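Local coordinates for probable sulfate-binding lipoprotein SubI (Mycobacterium tuberculosis, PDB 6DDN), which probably binds sulfate outside the cell membrane as the solute-capturing lipoprotein of a sulfate uptake system, at residues 133-137 and 283-287; 122-128 and 264-270. All blocks are in the same frame, centred on the assembly; numbering follows the deposited sequence.

In the fold
Contacts 1 and 2 lie on the same side of the chain's centre, their own centres about 14 Å apart. Along the chain they interleave: 122-128 and 133-137 follow one another in the loop between helix 113-120 and strand 138-147, while 264-270 closes strand 257-267. Segment 283-287 joins the end of helix 274-284 to the start of helix 287-295. The contacts meet directly: G135 O lies 2.8 Å from L265 N, a probable hydrogen bond, and K134 O packs on W128 CZ3. The loop thus lies along strand 257-267, which pairs antiparallel with 138-147 in the mixed sheet of this solute-binding fold, and near its end also meets the chain where helix 274-284 finishes.

Contact 1: residues 133-137 and 283-287; sequences TKGIP and FQYTV
The phenol ring of Y285 slides between P137 and T133, which lie on opposite sides of its plane. P137 supplies the CH-pi contact: its CB stands over one face, 4.1 Å from the centroid of the Y285 ring and 29° off the normal, displaced so that its nearest ring atom is Y285 CZ, at 3.7 Å. T133 comes in more obliquely, with CB and CG2 each 3.5 Å from Y285 CE1. Its chi1 of 68° puts the methyl beside the backbone N, where it can reach the ring, and turns OG1 back into its own loop. There T133 OG1 accepts from G135 N at 3.1 Å with an angle of 161°, forming an ST turn inside the type I' turn that runs from T133 to I136. K134 and G135 both have the positive phi such a turn requires.

The tip of the tyrosine ends against this turn: Y285 OH is 3.3 Å from G135 C, and the nearby N-H of I136 is badly angled for a bond to it. I136 O approaches the ring at its edge, near the plane. Farther along, P137 CB also meets Q284 CB, at 4.3 Å, whereas the amide of Q284 turns to F280 O and W293 NE1.

What is joined here is the loop leading into strand 138-147 and the end of helix 274-284, just before T286 caps the next helix. No hydrogen bond passes directly between the two segments, but Q290 NE2 donates to both P137 O and Q284 O and so bridges them. The chemistry implies an interface held by shape and dispersion around one aromatic ring, with its polar tie supplied by a third residue.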
loop_
_atom_site.group_PDB
_atom_site.type_symbol
_atom_site.label_atom_id
_atom_site.label_comp_id
_atom_site.label_asym_id
_atom_site.label_seq_id
_atom_site.Cartn_x
_atom_site.Cartn_y
_atom_site.Cartn_z
ATOM N N THR A 133 5.461 3.498 -16.777
ATOM C CA THR A 133 5.367 3.027 -15.402
ATOM C C THR A 133 4.038 3.406 -14.759
ATOM O O THR A 133 3.583 2.719 -13.837
ATOM C CB THR A 133 6.517 3.612 -14.585
ATOM O OG1 THR A 133 6.333 5.029 -14.461
ATOM C CG2 THR A 133 7.844 3.349 -15.280
ATOM N N LYS A 134 3.414 4.492 -15.220
ATOM C CA LYS A 134 2.243 5.098 -14.583
ATOM C C LYS A 134 2.545 5.587 -13.171
ATOM O O LYS A 134 1.628 5.763 -12.361
ATOM C CB LYS A 134 1.048 4.138 -14.561
ATOM C CG LYS A 134 0.580 3.710 -15.928
ATOM C CD LYS A 134 -0.921 3.827 -16.030
ATOM C CE LYS A 134 -1.461 2.943 -17.131
ATOM N NZ LYS A 134 -2.904 3.205 -17.336
ATOM N N GLY A 135 3.819 5.817 -12.863
ATOM C CA GLY A 135 4.197 6.288 -11.548
ATOM C C GLY A 135 4.114 5.253 -10.452
ATOM O O GLY A 135 4.107 5.617 -9.275
ATOM N N ILE A 136 4.052 3.971 -10.800
ATOM C CA ILE A 136 3.948 2.890 -9.827
ATOM C C ILE A 136 5.247 2.088 -9.881
ATOM O O ILE A 136 5.483 1.353 -10.851
ATOM C CB ILE A 136 2.724 2.004 -10.093
ATOM C CG1 ILE A 136 1.448 2.747 -9.691
ATOM C CG2 ILE A 136 2.820 0.701 -9.319
ATOM C CD1 ILE A 136 0.332 2.639 -10.697
ATOM N N PRO A 137 6.124 2.207 -8.878
ATOM C CA PRO A 137 7.395 1.472 -8.908
ATOM C C PRO A 137 7.314 0.112 -8.234
ATOM O O PRO A 137 8.190 -0.737 -8.432
ATOM C CB PRO A 137 8.343 2.407 -8.153
ATOM C CG PRO A 137 7.455 3.057 -7.140
ATOM C CD PRO A 137 6.085 3.188 -7.778
ATOM N N PHE A 283 15.892 6.330 -9.746
ATOM C CA PHE A 283 16.682 5.236 -9.193
ATOM C C PHE A 283 15.805 4.061 -8.781
ATOM O O PHE A 283 16.264 2.914 -8.792
ATOM C CB PHE A 283 17.500 5.733 -8.000
ATOM C CG PHE A 283 18.363 4.675 -7.371
ATOM C CD1 PHE A 283 19.567 4.309 -7.949
ATOM C CD2 PHE A 283 17.971 4.050 -6.198
ATOM C CE1 PHE A 283 20.364 3.338 -7.372
ATOM C CE2 PHE A 283 18.762 3.079 -5.617
ATOM C CZ PHE A 283 19.960 2.722 -6.204
ATOM N N GLN A 284 14.542 4.324 -8.427
ATOM C CA GLN A 284 13.657 3.256 -7.974
ATOM C C GLN A 284 13.377 2.245 -9.075
ATOM O O GLN A 284 13.203 1.053 -8.794
ATOM C CB GLN A 284 12.343 3.845 -7.459
ATOM C CG GLN A 284 12.517 4.864 -6.350
ATOM C CD GLN A 284 13.458 4.381 -5.271
ATOM O OE1 GLN A 284 13.392 3.227 -4.846
ATOM N NE2 GLN A 284 14.350 5.258 -4.827
ATOM N N TYR A 285 13.329 2.694 -10.326
ATOM C CA TYR A 285 13.028 1.812 -11.445
ATOM C C TYR A 285 14.257 1.086 -11.974
ATOM O O TYR A 285 14.131 0.306 -12.925
ATOM C CB TYR A 285 12.358 2.610 -12.567
ATOM C CG TYR A 285 11.023 3.185 -12.154
ATOM C CD1 TYR A 285 9.861 2.432 -12.253
ATOM C CD2 TYR A 285 10.927 4.473 -11.643
ATOM C CE1 TYR A 285 8.638 2.947 -11.865
ATOM C CE2 TYR A 285 9.706 4.999 -11.253
ATOM C CZ TYR A 285 8.565 4.232 -11.366
ATOM O OH TYR A 285 7.349 4.748 -10.981
ATOM N N THR A 286 15.429 1.316 -11.391
ATOM C CA THR A 286 16.613 0.571 -11.785
ATOM C C THR A 286 16.459 -0.899 -11.412
ATOM O O THR A 286 15.630 -1.277 -10.580
ATOM C CB THR A 286 17.865 1.141 -11.120
ATOM O OG1 THR A 286 17.746 1.015 -9.697
ATOM C CG2 THR A 286 18.050 2.605 -11.487
ATOM N N VAL A 287 17.279 -1.737 -12.048
ATOM C CA VAL A 287 17.228 -3.168 -11.769
ATOM C C VAL A 287 17.548 -3.434 -10.303
ATOM O O VAL A 287 16.869 -4.225 -9.635
ATOM C CB VAL A 287 18.183 -3.925 -12.711
ATOM C CG1 VAL A 287 18.518 -5.299 -12.149
ATOM C CG2 VAL A 287 17.576 -4.035 -14.104
#

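Contact 2: residues 122-128 and 264-270; sequences GKVDKDW and PLAVVAT
K123 O accepts the one hydrogen bond between these segments, from A269 N, just beyond the Schellman motif in which G122, with positive phi, ends helix 113-120. In this solute-binding fold the loop leaving that helix runs beside the last residues of strand 257-267 and the turn after it. A269 N refines to 2.5 Å from K123 O, shorter than usual, so the length is doubtful; the donor is tilted 24° from the carbonyl plane. V268 CA lies 3.5 Å from the same K123 O, a CA-H...O contact.

Apolar packing does the rest. The methyl of A266 touches two neighbouring loop side chains, with its CB 3.9 Å from V124 CG1 and 3.8 Å from W128 CB. A chi1 of 161° carries V124 CG1 opposite its own backbone N and onto that methyl. The indole of W128 lies alongside P264, pointing the same way, while I115 and V119 of helix 113-120 also touch W128. Within the sheet, the backbone of A266 is hydrogen-bonded to V107, of strand 106-108, and that of V268 to D105; V124 also touches V107.

At the solvent-facing end, the aliphatic part of K123 crosses T270, with CD 3.9 Å from T270 OG1. At the inner end, W128 CZ3 rests 3.7 Å from P264 CB.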
loop_
_atom_site.group_PDB
_atom_site.type_symbol
_atom_site.label_atom_id
_atom_site.label_comp_id
_atom_site.label_asym_id
_atom_site.label_seq_id
_atom_site.Cartn_x
_atom_site.Cartn_y
_atom_site.Cartn_z
ATOM N N GLY A 122 -1.625 21.613 -7.273
ATOM C CA GLY A 122 -0.414 22.111 -7.897
ATOM C C GLY A 122 0.881 21.636 -7.279
ATOM O O GLY A 122 1.946 22.140 -7.646
ATOM N N LYS A 123 0.827 20.679 -6.353
ATOM C CA LYS A 123 2.027 20.186 -5.687
ATOM C C LYS A 123 2.725 19.083 -6.467
ATOM O O LYS A 123 3.944 18.916 -6.336
ATOM C CB LYS A 123 1.678 19.674 -4.288
ATOM C CG LYS A 123 1.071 20.725 -3.380
ATOM C CD LYS A 123 2.142 21.588 -2.739
ATOM C CE LYS A 123 1.528 22.597 -1.782
ATOM N NZ LYS A 123 2.563 23.429 -1.107
ATOM N N VAL A 124 1.986 18.319 -7.263
ATOM C CA VAL A 124 2.554 17.278 -8.109
ATOM C C VAL A 124 2.179 17.597 -9.549
ATOM O O VAL A 124 0.992 17.766 -9.860
ATOM C CB VAL A 124 2.063 15.877 -7.709
ATOM C CG1 VAL A 124 2.282 14.891 -8.843
ATOM C CG2 VAL A 124 2.777 15.402 -6.456
ATOM N N ASP A 125 3.189 17.693 -10.414
ATOM C CA ASP A 125 2.951 17.896 -11.835
ATOM C C ASP A 125 2.106 16.745 -12.379
ATOM O O ASP A 125 2.182 15.609 -11.907
ATOM C CB ASP A 125 4.290 18.001 -12.582
ATOM C CG ASP A 125 4.128 18.128 -14.095
ATOM O OD1 ASP A 125 4.714 19.072 -14.660
ATOM O OD2 ASP A 125 3.440 17.298 -14.729
ATOM N N LYS A 126 1.289 17.056 -13.388
ATOM C CA LYS A 126 0.376 16.060 -13.942
ATOM C C LYS A 126 1.094 14.986 -14.755
ATOM O O LYS A 126 0.512 13.922 -15.005
ATOM C CB LYS A 126 -0.680 16.751 -14.803
ATOM C CG LYS A 126 -1.006 18.171 -14.355
ATOM C CD LYS A 126 -1.442 19.031 -15.531
ATOM C CE LYS A 126 -1.711 20.459 -15.094
ATOM N NZ LYS A 126 -0.553 21.043 -14.357
ATOM N N ASP A 127 2.346 15.231 -15.152
ATOM C CA ASP A 127 3.141 14.290 -15.942
ATOM C C ASP A 127 3.496 13.024 -15.170
ATOM O O ASP A 127 4.176 12.142 -15.697
ATOM C CB ASP A 127 4.441 14.951 -16.421
ATOM C CG ASP A 127 5.436 15.221 -15.278
ATOM O OD1 ASP A 127 6.460 15.881 -15.544
ATOM O OD2 ASP A 127 5.202 14.812 -14.117
ATOM N N TRP A 128 3.083 12.960 -13.906
ATOM C CA TRP A 128 3.647 11.988 -12.981
ATOM C C TRP A 128 3.268 10.554 -13.329
ATOM O O TRP A 128 3.939 9.624 -12.870
ATOM C CB TRP A 128 3.201 12.332 -11.561
ATOM C CG TRP A 128 1.791 11.965 -11.317
ATOM C CD1 TRP A 128 0.684 12.726 -11.562
ATOM C CD2 TRP A 128 1.320 10.723 -10.796
ATOM N NE1 TRP A 128 -0.450 12.031 -11.214
ATOM C CE2 TRP A 128 -0.085 10.797 -10.743
ATOM C CE3 TRP A 128 1.952 9.553 -10.367
ATOM C CZ2 TRP A 128 -0.867 9.747 -10.274
ATOM C CZ3 TRP A 128 1.177 8.513 -9.904
ATOM C CH2 TRP A 128 -0.219 8.615 -9.860
ATOM N N PRO A 264 1.670 4.468 -5.643
ATOM C CA PRO A 264 2.267 5.468 -6.534
ATOM C C PRO A 264 3.380 6.270 -5.870
ATOM O O PRO A 264 3.446 6.426 -4.648
ATOM C CB PRO A 264 1.083 6.375 -6.885
ATOM C CG PRO A 264 0.162 6.246 -5.717
ATOM C CD PRO A 264 0.307 4.835 -5.224
ATOM N N LEU A 265 4.257 6.795 -6.725
ATOM C CA LEU A 265 5.364 7.651 -6.325
ATOM C C LEU A 265 5.482 8.788 -7.327
ATOM O O LEU A 265 5.390 8.567 -8.537
ATOM C CB LEU A 265 6.684 6.871 -6.258
ATOM C CG LEU A 265 7.990 7.671 -6.218
ATOM C CD1 LEU A 265 8.322 8.111 -4.801
ATOM C CD2 LEU A 265 9.129 6.854 -6.810
ATOM N N ALA A 266 5.687 10.001 -6.823
ATOM C CA ALA A 266 5.792 11.167 -7.686
ATOM C C ALA A 266 6.722 12.186 -7.050
ATOM O O ALA A 266 6.857 12.251 -5.825
ATOM C CB ALA A 266 4.421 11.797 -7.952
ATOM N N VAL A 267 7.365 12.978 -7.897
ATOM C CA VAL A 267 8.191 14.085 -7.435
ATOM C C VAL A 267 7.288 15.264 -7.104
ATOM O O VAL A 267 6.322 15.547 -7.824
ATOM C CB VAL A 267 9.241 14.450 -8.502
ATOM C CG1 VAL A 267 9.691 15.893 -8.353
ATOM C CG2 VAL A 267 10.430 13.506 -8.418
ATOM N N VAL A 268 7.582 15.945 -6.001
ATOM C CA VAL A 268 6.821 17.127 -5.610
ATOM C C VAL A 268 7.275 18.299 -6.471
ATOM O O VAL A 268 8.464 18.631 -6.508
ATOM C CB VAL A 268 6.998 17.431 -4.116
ATOM C CG1 VAL A 268 6.656 18.885 -3.827
ATOM C CG2 VAL A 268 6.132 16.501 -3.285
ATOM N N ALA A 269 6.323 18.928 -7.167
ATOM C CA ALA A 269 6.669 19.997 -8.097
ATOM C C ALA A 269 7.216 21.225 -7.380
ATOM O O ALA A 269 8.098 21.907 -7.912
ATOM C CB ALA A 269 5.451 20.372 -8.940
ATOM N N THR A 270 6.718 21.519 -6.181
ATOM C CA THR A 270 7.125 22.709 -5.444
ATOM C C THR A 270 8.463 22.547 -4.732
ATOM O O THR A 270 8.786 23.364 -3.864
ATOM C CB THR A 270 6.048 23.087 -4.427
ATOM O OG1 THR A 270 5.909 22.035 -3.464
ATOM C CG2 THR A 270 4.722 23.294 -5.125
#